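PDB 6DG4: Ulp1-like SUMO protease, which probably cleaves SUMO from its conjugates as a cysteine protease of the Ulp1 family, the chain here being the catalytic domain. Local coordinates for residues A[75-79]-A[80-84]. Numbering follows the deposited sequence.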
loop_
_atom_site.group_PDB
_atom_site.type_symbol
_atom_site.label_atom_id
_atom_site.label_comp_id
_atom_site.label_asym_id
_atom_site.label_seq_id
_atom_site.Cartn_x
_atom_site.Cartn_y
_atom_site.Cartn_z
ATOM N N TYR A 75 7.080 -8.555 -0.953
ATOM C CA TYR A 75 7.504 -9.231 0.268
ATOM C C TYR A 75 6.605 -10.433 0.554
ATOM O O TYR A 75 7.086 -11.540 0.818
ATOM C CB TYR A 75 7.534 -8.279 1.479
ATOM C CG TYR A 75 7.679 -9.096 2.736
ATOM C CD1 TYR A 75 8.924 -9.527 3.176
ATOM C CD2 TYR A 75 6.556 -9.523 3.431
ATOM C CE1 TYR A 75 9.037 -10.345 4.289
ATOM C CE2 TYR A 75 6.659 -10.325 4.539
ATOM C CZ TYR A 75 7.891 -10.739 4.959
ATOM O OH TYR A 75 7.959 -11.559 6.056
ATOM N N VAL A 76 5.287 -10.225 0.518
ATOM C CA VAL A 76 4.363 -11.299 0.868
ATOM C C VAL A 76 4.479 -12.448 -0.123
ATOM O O VAL A 76 4.517 -13.622 0.263
ATOM C CB VAL A 76 2.921 -10.764 0.960
ATOM C CG1 VAL A 76 1.949 -11.915 1.153
ATOM C CG2 VAL A 76 2.786 -9.753 2.103
ATOM N N ASN A 77 4.539 -12.130 -1.416
ATOM C CA ASN A 77 4.562 -13.177 -2.427
ATOM C C ASN A 77 5.841 -13.991 -2.343
ATOM O O ASN A 77 5.818 -15.215 -2.512
ATOM C CB ASN A 77 4.397 -12.556 -3.808
ATOM C CG ASN A 77 3.020 -11.977 -4.008
ATOM O OD1 ASN A 77 2.048 -12.456 -3.424
ATOM N ND2 ASN A 77 2.925 -10.940 -4.824
ATOM N N THR A 78 6.966 -13.332 -2.082
ATOM C CA THR A 78 8.221 -14.051 -1.907
ATOM C C THR A 78 8.187 -14.919 -0.656
ATOM O O THR A 78 8.615 -16.079 -0.686
ATOM C CB THR A 78 9.362 -13.039 -1.853
ATOM O OG1 THR A 78 9.464 -12.396 -3.128
ATOM C CG2 THR A 78 10.674 -13.707 -1.518
ATOM N N LYS A 79 7.668 -14.379 0.448
ATOM C CA LYS A 79 7.606 -15.140 1.692
ATOM C C LYS A 79 6.751 -16.388 1.525
ATOM O O LYS A 79 7.101 -17.465 2.025
ATOM C CB LYS A 79 7.057 -14.240 2.801
ATOM C CG LYS A 79 6.900 -14.898 4.154
ATOM C CD LYS A 79 8.240 -15.303 4.718
ATOM C CE LYS A 79 8.120 -15.732 6.167
ATOM N NZ LYS A 79 9.419 -16.235 6.691
ATOM N N LYS A 80 5.636 -16.266 0.812
ATOM C CA LYS A 80 4.709 -17.373 0.614
ATOM C C LYS A 80 5.071 -18.259 -0.572
ATOM O O LYS A 80 4.402 -19.277 -0.788
ATOM C CB LYS A 80 3.280 -16.832 0.464
ATOM C CG LYS A 80 2.816 -16.042 1.688
ATOM C CD LYS A 80 1.325 -15.736 1.678
ATOM C CE LYS A 80 0.481 -16.979 1.952
ATOM N NZ LYS A 80 0.690 -17.525 3.323
ATOM N N GLY A 81 6.111 -17.914 -1.327
ATOM C CA GLY A 81 6.472 -18.673 -2.515
ATOM C C GLY A 81 5.377 -18.717 -3.557
ATOM O O GLY A 81 5.187 -19.743 -4.222
ATOM N N ALA A 82 4.650 -17.620 -3.719
ATOM C CA ALA A 82 3.519 -17.611 -4.632
ATOM C C ALA A 82 4.007 -17.623 -6.077
ATOM O O ALA A 82 5.024 -16.997 -6.393
ATOM C CB ALA A 82 2.686 -16.351 -4.405
ATOM N N PRO A 83 3.297 -18.302 -6.982
ATOM C CA PRO A 83 3.610 -18.167 -8.410
ATOM C C PRO A 83 3.398 -16.737 -8.888
ATOM O O PRO A 83 2.561 -15.999 -8.364
ATOM C CB PRO A 83 2.622 -19.127 -9.088
ATOM C CG PRO A 83 2.154 -20.048 -8.009
ATOM C CD PRO A 83 2.191 -19.247 -6.746
ATOM N N ASN A 84 4.157 -16.356 -9.917
ATOM C CA ASN A 84 4.127 -14.973 -10.386
ATOM C C ASN A 84 2.717 -14.539 -10.765
ATOM O O ASN A 84 2.306 -13.412 -10.469
ATOM C CB ASN A 84 5.079 -14.804 -11.568
ATOM C CG ASN A 84 6.532 -14.901 -11.158
ATOM O OD1 ASN A 84 7.227 -15.858 -11.505
ATOM N ND2 ASN A 84 7.002 -13.910 -10.410
HETATM O O HOH W 1 7.164 -15.667 -5.409
#
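The carboxamide oxygen of Asn77 lies near the methyl of Ala82, OD1 4.1 Å from Ala82 CB, while one face of the Tyr75 ring takes Lys79 CB 4.1 Å above its plane, offset toward the rim. Helix 62-80 closes here in a Schellman motif. Ala82 N donates to Asn77 O at 2.9 Å, the bond lying in the carbonyl plane and nearly straight (163° at the hydrogen). Gly81, at phi 60°, turns the chain out of the helix, a backbone conformation that favours glycine. Gly81 N donates to Thr78 O at 3.2 Å from well above that carbonyl's plane, whereas Lys80 N still makes the helical bond to Val76 O. On the flank of this last turn Val76 and Lys80 run side by side in the same direction. With Val76 CG1 anti to the backbone N (chi1 173°), this methyl comes within 3.9 Å of Lys80 CD. A water bridges the exit, donating to Ala82 O at 2.7 Å and only weakly to Asn77 O. Asn77 also reaches past the turn: OD1 accepts from Lys88 N, just before strand 89-91, and ND2 donates to Cys89 O at its start. Those two bonds should fix which way round the amide sits, and they tie the helix end to an outermost strand of the mixed sheet. The chemistry thus divides the work: backbone amides serve the carbonyls of Val76, Asn77 and Thr78, with a weak water bond added at Asn77 O, and one asparagine side chain joins that turn to the returning chain.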